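Local coordinates for protein protease 2A (Rhinovirus C, PDB 5X45) that is a zinc-binding cysteine protease of the chymotrypsin-like fold that probably cuts the viral polyprotein at its own amino terminus, at residues Cys53-Gly58 with Cys113-Ile118; Asn94-Glu99 with Phe131-Pro136. One frame throughout, in Å; residues are numbered along the deposited sequence.

Contact 1: Cys53-Gly58 with Cys113-Ile118; sequences CDCTAG and CKHGVI. With ZN (zinc ion), chain E.
Cys53 and Cys55 face Cys113 and His115 across a zinc ion, and the metal bonds carry the contact. The metal is bound by Cys53 SG at 1.9 Å, Cys113 SG at 2.5 Å and His115 ND1 at 2.5 Å, and Cys55 SG completes the set at 2.6 Å. The angles at the zinc run from 99° (Cys53 SG to Cys113 SG) to 117° (Cys113 SG to His115 ND1), a distorted tetrahedron; at this resolution the uneven bond lengths should not be interpreted. The two thiolates of 53-58 reach the metal with different torsions: Cys53 SG stands between its own backbone N and carbonyl carbon, whereas Cys55 SG lies opposite the carbonyl carbon (chi1 -67°). Both sulfurs sit at the edge of the imidazole, near its plane, on the ND1 side.

Polar contacts are second-shell. The turn that presents Cys113 and His115 is closed by a backbone bond from Cys113 N to Gly116 O, and His115 N gives Cys113 SG a weak hydrogen bond of 3.4 Å, which would probably temper the charge of that thiolate. No hydrogen bond joins the two segments directly, but a water donates to Ala57 O at 3.1 Å and accepts a weak bond from Lys114 N.

Van der Waals contacts fill in around the metal. Cys55 CB rests against Cys113 CB at 3.8 Å. Farther along, the CD1 methyl of Ile118 packs against the carbonyl oxygen Cys55 O, also at 3.8 Å, and Pro51 packs on Cys113, His115 and Ile118.

Two ligands from the loop leading into strand 57-62 and two from the turn between strands 110-113 and 116-124 make a surface zinc site of three cysteines and one histidine. Such a site is characteristic of enterovirus 2A proteases, and the zinc is probably structural here, as in its relatives.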
ATOM      1  N   CYS A  53      -1.949  -8.848  12.750  1.00 43.92           N
ATOM      2  CA  CYS A  53      -3.325  -9.203  12.887  1.00 48.60           C
ATOM      3  C   CYS A  53      -3.847  -9.831  11.606  1.00 53.57           C
ATOM      4  O   CYS A  53      -3.120 -10.099  10.664  1.00 47.78           O
ATOM      5  CB  CYS A  53      -4.175  -8.008  13.382  1.00 51.01           C
ATOM      6  SG  CYS A  53      -4.512  -6.556  12.349  1.00 53.74           S
ATOM      7  N   ASP A  54      -5.131 -10.077  11.630  1.00 60.92           N
ATOM      8  CA  ASP A  54      -5.897 -10.713  10.558  1.00 66.31           C
ATOM      9  C   ASP A  54      -6.938  -9.775   9.929  1.00 59.70           C
ATOM     10  O   ASP A  54      -7.654 -10.170   9.004  1.00 58.18           O
ATOM     11  CB  ASP A  54      -6.574 -11.982  11.095  1.00 81.26           C
ATOM     12  CG  ASP A  54      -7.561 -11.693  12.226  1.00 93.63           C
ATOM     13  OD1 ASP A  54      -7.255 -10.843  13.095  1.00 98.24           O
ATOM     14  OD2 ASP A  54      -8.625 -12.350  12.267  1.00 94.49           O
ATOM     15  N   CYS A  55      -7.026  -8.548  10.439  1.00 58.23           N
ATOM     16  CA  CYS A  55      -8.035  -7.580   9.992  1.00 59.65           C
ATOM     17  C   CYS A  55      -8.073  -7.341   8.479  1.00 64.42           C
ATOM     18  O   CYS A  55      -7.049  -7.403   7.793  1.00 59.75           O
ATOM     19  CB  CYS A  55      -7.829  -6.240  10.696  1.00 49.60           C
ATOM     20  SG  CYS A  55      -8.160  -6.284  12.461  1.00 99.82           S
ATOM     21  N   THR A  56      -9.277  -7.085   7.972  1.00 64.84           N
ATOM     22  CA  THR A  56      -9.484  -6.747   6.567  1.00 62.67           C
ATOM     23  C   THR A  56     -10.312  -5.468   6.436  1.00 62.55           C
ATOM     24  O   THR A  56     -10.555  -4.983   5.334  1.00 59.67           O
ATOM     25  CB  THR A  56     -10.196  -7.889   5.806  1.00 62.67           C
ATOM     26  OG1 THR A  56     -11.341  -8.325   6.554  1.00 55.33           O
ATOM     27  CG2 THR A  56      -9.247  -9.067   5.580  1.00 58.18           C
ATOM     28  N   ALA A  57     -10.772  -4.948   7.570  1.00 61.93           N
ATOM     29  CA  ALA A  57     -11.549  -3.712   7.596  1.00 52.71           C
ATOM     30  C   ALA A  57     -10.817  -2.610   8.358  1.00 55.89           C
ATOM     31  O   ALA A  57     -10.167  -2.864   9.375  1.00 64.17           O
ATOM     32  CB  ALA A  57     -12.924  -3.959   8.213  1.00 37.15           C
ATOM     33  N   GLY A  58     -10.945  -1.382   7.872  1.00 37.04           N
ATOM     34  CA  GLY A  58     -10.318  -0.249   8.515  1.00 25.20           C
ATOM     35  C   GLY A  58     -10.615   1.050   7.799  1.00 24.55           C
ATOM     36  O   GLY A  58     -11.729   1.282   7.325  1.00 32.83           O
ATOM     37  N   CYS A 113      -5.863  -0.538  10.182  1.00 28.00           N
ATOM     38  CA  CYS A 113      -6.816  -1.121  11.111  1.00 26.63           C
ATOM     39  C   CYS A 113      -6.539  -0.546  12.503  1.00 27.95           C
ATOM     40  O   CYS A 113      -5.718   0.352  12.656  1.00 31.68           O
ATOM     41  CB  CYS A 113      -6.707  -2.640  11.104  1.00 27.20           C
ATOM     42  SG  CYS A 113      -5.160  -3.243  11.801  1.00 46.70           S
ATOM     43  N   LYS A 114      -7.203  -1.074  13.519  1.00 36.01           N
ATOM     44  CA  LYS A 114      -7.007  -0.579  14.868  1.00 36.60           C
ATOM     45  C   LYS A 114      -5.549  -0.754  15.319  1.00 34.32           C
ATOM     46  O   LYS A 114      -5.004   0.090  16.024  1.00 38.18           O
ATOM     47  CB  LYS A 114      -7.960  -1.295  15.824  1.00 47.75           C
ATOM     48  CG  LYS A 114      -7.579  -1.178  17.284  1.00 61.05           C
ATOM     49  CD  LYS A 114      -8.123  -2.347  18.093  1.00 64.08           C
ATOM     50  CE  LYS A 114      -7.592  -2.297  19.509  1.00 67.73           C
ATOM     51  NZ  LYS A 114      -7.834  -0.956  20.117  1.00 66.94           N
ATOM     52  N   HIS A 115      -4.916  -1.842  14.893  1.00 31.52           N
ATOM     53  CA  HIS A 115      -3.578  -2.196  15.366  1.00 40.13           C
ATOM     54  C   HIS A 115      -2.414  -1.545  14.598  1.00 43.84           C
ATOM     55  O   HIS A 115      -1.280  -1.547  15.073  1.00 47.59           O
ATOM     56  CB  HIS A 115      -3.431  -3.715  15.349  1.00 33.73           C
ATOM     57  CG  HIS A 115      -4.480  -4.415  16.150  1.00 59.99           C
ATOM     58  ND1 HIS A 115      -5.439  -5.227  15.580  1.00 61.18           N
ATOM     59  CD2 HIS A 115      -4.737  -4.407  17.480  1.00 63.41           C
ATOM     60  CE1 HIS A 115      -6.233  -5.696  16.525  1.00 66.58           C
ATOM     61  NE2 HIS A 115      -5.830  -5.215  17.687  1.00 71.44           N
ATOM     62  N   GLY A 116      -2.690  -0.976  13.430  1.00 43.72           N
ATOM     63  CA  GLY A 116      -1.655  -0.289  12.680  1.00 27.66           C
ATOM     64  C   GLY A 116      -1.882  -0.270  11.184  1.00 25.70           C
ATOM     65  O   GLY A 116      -2.999  -0.445  10.704  1.00 30.88           O
ATOM     66  N   VAL A 117      -0.810  -0.029  10.445  1.00 25.20           N
ATOM     67  CA  VAL A 117      -0.875   0.035   8.997  1.00 30.87           C
ATOM     68  C   VAL A 117      -0.753  -1.363   8.390  1.00 26.65           C
ATOM     69  O   VAL A 117       0.214  -2.074   8.656  1.00 28.08           O
ATOM     70  CB  VAL A 117       0.235   0.930   8.434  1.00 31.52           C
ATOM     71  CG1 VAL A 117       0.014   1.165   6.941  1.00 22.75           C
ATOM     72  CG2 VAL A 117       0.265   2.261   9.183  1.00 24.62           C
ATOM     73  N   ILE A 118      -1.722  -1.760   7.576  1.00 24.91           N
ATOM     74  CA  ILE A 118      -1.679  -3.094   6.992  1.00 32.82           C
ATOM     75  C   ILE A 118      -1.543  -3.051   5.471  1.00 33.23           C
ATOM     76  O   ILE A 118      -1.329  -4.086   4.847  1.00 38.93           O
ATOM     77  CB  ILE A 118      -2.946  -3.923   7.339  1.00 31.81           C
ATOM     78  CG1 ILE A 118      -4.201  -3.236   6.800  1.00 31.03           C
ATOM     79  CG2 ILE A 118      -3.052  -4.164   8.834  1.00 24.66           C
ATOM     80  CD1 ILE A 118      -5.465  -4.020   7.037  1.00 41.65           C
TER
HETATM   81 ZN    ZN E 201      -5.789  -5.314  13.124  1.00 70.65          ZN
HETATM   82  O   HOH W   1      -9.937  -2.619  12.457  1.00 44.83           O

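Contact 2: Asn94-Glu99 with Phe131-Pro136; sequences NLLIGE and FTDLRP
Leu96 and Phe131 form a hydrogen-bonded antiparallel pair: Leu96 N to Phe131 O and Phe131 N to Leu96 O are both 2.8 Å. Next to it, Leu95 and Thr132 make a non-hydrogen-bonded pair, and the ladder ends with Asp133 N on Asn94 O at 3.1 Å, nearly straight at 176°. The short strands run at 141° to each other, well away from strict antiparallel.

On the face carrying Leu96 and Phe131, Leu96 CD1 lies 3.9 Å from Asp133 CB and also touches Arg135 NH2, the leucine crossing the arginine at about a right angle. At the end of the contact, Pro136 CG slides past the amide of Asn94, 4.1 Å from its CG.

Behind this shell, Asp133 and Arg135 fix each other. Asp133 turns its carboxylate opposite its backbone N (chi1 -171°), and OD1 accepts Arg135 N at 3.0 Å, an Asx turn. The syn lone pair of OD1 takes Arg135 NE at 2.8 Å, while NH2 reaches OD2 at 2.8 Å from above the carboxylate plane. This side-on salt bridge sets the guanidinium beside Leu96.

Outward, strand 95-98 lies between strands 67-76 and 129-133 of the six-stranded antiparallel barrel of the chymotrypsin-like fold, as expected for the PA clan of peptidases: Leu96 packs on Cys73 and Ser75, Leu95 and Thr132 meet Thr122 of strand 116-124, and the Phe131 ring stacks edge-to-face with Tyr60.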
ATOM      1  N   ASN A  94      -1.199 -10.759  -3.371  1.00 32.63           N
ATOM      2  CA  ASN A  94      -1.577 -10.338  -2.021  1.00 26.46           C
ATOM      3  C   ASN A  94      -2.276  -8.984  -1.965  1.00 31.62           C
ATOM      4  O   ASN A  94      -1.741  -8.006  -1.438  1.00 31.37           O
ATOM      5  CB  ASN A  94      -0.348 -10.333  -1.101  1.00 27.09           C
ATOM      6  CG  ASN A  94       0.272 -11.719  -0.953  1.00 35.12           C
ATOM      7  OD1 ASN A  94       1.410 -11.954  -1.358  1.00 39.08           O
ATOM      8  ND2 ASN A  94      -0.480 -12.641  -0.366  1.00 27.70           N
ATOM      9  N   LEU A  95      -3.483  -8.935  -2.514  1.00 31.94           N
ATOM     10  CA  LEU A  95      -4.234  -7.696  -2.516  1.00 22.85           C
ATOM     11  C   LEU A  95      -5.421  -7.726  -1.575  1.00 26.07           C
ATOM     12  O   LEU A  95      -6.058  -8.763  -1.368  1.00 25.27           O
ATOM     13  CB  LEU A  95      -4.701  -7.357  -3.930  1.00 23.46           C
ATOM     14  CG  LEU A  95      -3.485  -6.934  -4.748  1.00 33.30           C
ATOM     15  CD1 LEU A  95      -3.120  -8.018  -5.745  1.00 29.91           C
ATOM     16  CD2 LEU A  95      -3.676  -5.572  -5.410  1.00 36.49           C
ATOM     17  N   LEU A  96      -5.706  -6.558  -1.014  1.00 23.66           N
ATOM     18  CA  LEU A  96      -6.966  -6.302  -0.346  1.00 27.45           C
ATOM     19  C   LEU A  96      -7.822  -5.436  -1.258  1.00 23.84           C
ATOM     20  O   LEU A  96      -7.350  -4.427  -1.776  1.00 30.28           O
ATOM     21  CB  LEU A  96      -6.729  -5.623   0.996  1.00 26.41           C
ATOM     22  CG  LEU A  96      -5.880  -6.449   1.959  1.00 29.11           C
ATOM     23  CD1 LEU A  96      -5.163  -5.533   2.937  1.00 27.45           C
ATOM     24  CD2 LEU A  96      -6.752  -7.461   2.689  1.00 33.16           C
ATOM     25  N   ILE A  97      -9.049  -5.862  -1.527  1.00 25.33           N
ATOM     26  CA  ILE A  97      -9.908  -5.081  -2.411  1.00 28.72           C
ATOM     27  C   ILE A  97     -11.181  -4.635  -1.712  1.00 30.53           C
ATOM     28  O   ILE A  97     -11.908  -5.459  -1.155  1.00 33.55           O
ATOM     29  CB  ILE A  97     -10.317  -5.857  -3.674  1.00 34.45           C
ATOM     30  CG1 ILE A  97      -9.120  -6.578  -4.305  1.00 27.84           C
ATOM     31  CG2 ILE A  97     -11.014  -4.919  -4.656  1.00 29.78           C
ATOM     32  CD1 ILE A  97      -8.250  -5.707  -5.153  1.00 26.60           C
ATOM     33  N   GLY A  98     -11.455  -3.335  -1.762  1.00 31.66           N
ATOM     34  CA  GLY A  98     -12.650  -2.801  -1.145  1.00 35.11           C
ATOM     35  C   GLY A  98     -13.334  -1.798  -2.049  1.00 44.40           C
ATOM     36  O   GLY A  98     -12.737  -1.294  -2.995  1.00 54.41           O
ATOM     37  N   GLU A  99     -14.592  -1.493  -1.743  1.00 48.85           N
ATOM     38  CA  GLU A  99     -15.292  -0.444  -2.457  1.00 52.36           C
ATOM     39  C   GLU A  99     -14.829   0.881  -1.894  1.00 49.53           C
ATOM     40  O   GLU A  99     -14.741   1.065  -0.683  1.00 46.91           O
ATOM     41  CB  GLU A  99     -16.821  -0.570  -2.351  1.00 57.71           C
ATOM     42  CG  GLU A  99     -17.363  -1.954  -1.988  1.00 75.76           C
ATOM     43  CD  GLU A  99     -18.877  -1.946  -1.782  1.00 95.22           C
ATOM     44  OE1 GLU A  99     -19.356  -2.273  -0.673  1.00100.96           O
ATOM     45  OE2 GLU A  99     -19.590  -1.577  -2.743  1.00102.11           O
ATOM     46  N   PHE A 131      -5.368  -2.526  -2.348  1.00 22.41           N
ATOM     47  CA  PHE A 131      -4.230  -2.277  -1.486  1.00 29.05           C
ATOM     48  C   PHE A 131      -3.279  -3.465  -1.559  1.00 28.06           C
ATOM     49  O   PHE A 131      -3.733  -4.611  -1.630  1.00 21.35           O
ATOM     50  CB  PHE A 131      -4.677  -2.060  -0.030  1.00 21.13           C
ATOM     51  CG  PHE A 131      -5.801  -1.066   0.138  1.00 23.35           C
ATOM     52  CD1 PHE A 131      -7.130  -1.472   0.037  1.00 22.74           C
ATOM     53  CD2 PHE A 131      -5.529   0.269   0.433  1.00 22.07           C
ATOM     54  CE1 PHE A 131      -8.167  -0.559   0.211  1.00 31.83           C
ATOM     55  CE2 PHE A 131      -6.560   1.184   0.610  1.00 25.18           C
ATOM     56  CZ  PHE A 131      -7.886   0.769   0.497  1.00 24.10           C
ATOM     57  N   THR A 132      -1.973  -3.209  -1.546  1.00 24.28           N
ATOM     58  CA  THR A 132      -1.050  -4.293  -1.244  1.00 33.99           C
ATOM     59  C   THR A 132      -1.061  -4.506   0.261  1.00 26.96           C
ATOM     60  O   THR A 132      -0.936  -3.565   1.038  1.00 26.97           O
ATOM     61  CB  THR A 132       0.399  -4.046  -1.711  1.00 29.13           C
ATOM     62  OG1 THR A 132       1.001  -3.018  -0.923  1.00 60.06           O
ATOM     63  CG2 THR A 132       0.422  -3.647  -3.129  1.00 22.27           C
ATOM     64  N   ASP A 133      -1.244  -5.754   0.651  1.00 23.01           N
ATOM     65  CA  ASP A 133      -1.177  -6.150   2.035  1.00 29.31           C
ATOM     66  C   ASP A 133       0.301  -6.189   2.421  1.00 32.81           C
ATOM     67  O   ASP A 133       1.084  -6.926   1.821  1.00 38.74           O
ATOM     68  CB  ASP A 133      -1.855  -7.517   2.220  1.00 22.61           C
ATOM     69  CG  ASP A 133      -2.018  -7.915   3.686  1.00 42.58           C
ATOM     70  OD1 ASP A 133      -1.325  -7.352   4.570  1.00 31.20           O
ATOM     71  OD2 ASP A 133      -2.861  -8.802   3.950  1.00 48.78           O
ATOM     72  N   LEU A 134       0.680  -5.389   3.414  1.00 26.66           N
ATOM     73  CA  LEU A 134       2.079  -5.259   3.807  1.00 27.18           C
ATOM     74  C   LEU A 134       2.506  -6.371   4.758  1.00 28.35           C
ATOM     75  O   LEU A 134       3.699  -6.624   4.927  1.00 41.85           O
ATOM     76  CB  LEU A 134       2.329  -3.907   4.472  1.00 29.62           C
ATOM     77  CG  LEU A 134       2.082  -2.711   3.564  1.00 32.13           C
ATOM     78  CD1 LEU A 134       2.239  -1.440   4.370  1.00 33.85           C
ATOM     79  CD2 LEU A 134       2.993  -2.726   2.350  1.00 30.01           C
ATOM     80  N   ARG A 135       1.532  -7.019   5.389  1.00 25.62           N
ATOM     81  CA  ARG A 135       1.818  -8.043   6.395  1.00 33.23           C
ATOM     82  C   ARG A 135       2.675  -9.218   5.886  1.00 34.48           C
ATOM     83  O   ARG A 135       3.608  -9.633   6.582  1.00 39.16           O
ATOM     84  CB  ARG A 135       0.509  -8.549   7.012  1.00 29.81           C
ATOM     85  CG  ARG A 135      -0.168  -7.492   7.878  1.00 35.20           C
ATOM     86  CD  ARG A 135      -1.575  -7.895   8.278  1.00 38.86           C
ATOM     87  NE  ARG A 135      -2.456  -7.927   7.116  1.00 33.58           N
ATOM     88  CZ  ARG A 135      -3.781  -7.968   7.178  1.00 37.28           C
ATOM     89  NH1 ARG A 135      -4.392  -7.956   8.357  1.00 37.94           N
ATOM     90  NH2 ARG A 135      -4.497  -7.997   6.059  1.00 42.56           N
ATOM     91  N   PRO A 136       2.388  -9.743   4.677  1.00 38.80           N
ATOM     92  CA  PRO A 136       3.295 -10.776   4.151  1.00 37.98           C
ATOM     93  C   PRO A 136       4.756 -10.330   4.047  1.00 52.30           C
ATOM     94  O   PRO A 136       5.647 -11.169   4.164  1.00 65.36           O
ATOM     95  CB  PRO A 136       2.742 -11.048   2.747  1.00 32.42           C
ATOM     96  CG  PRO A 136       1.307 -10.689   2.829  1.00 35.25           C
ATOM     97  CD  PRO A 136       1.229  -9.531   3.783  1.00 38.84           C
TER

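In the fold
Contacts 1 and 2 have centres about 11 Å apart in one antiparallel barrel, where strands 116-124 and 129-133 are neighbours joined directly along the chain. Arg135 ties them through its side chain: with NE and NH2 turned to Asp133, its NH1 donates to Cys55 O in a probable hydrogen bond of 2.8 Å, and the nearest atom of its side chain is about 6 Å from the zinc. The salt bridge of contact 2 thus probably acts as a second shell for the loop holding two of the metal ligands. A second, equally short link, the probable bond from Leu134 N to Ile118 O at 2.8 Å, joins segments 131-136 and 113-118. The four segments alternate along the sequence, so the two contacts interlock.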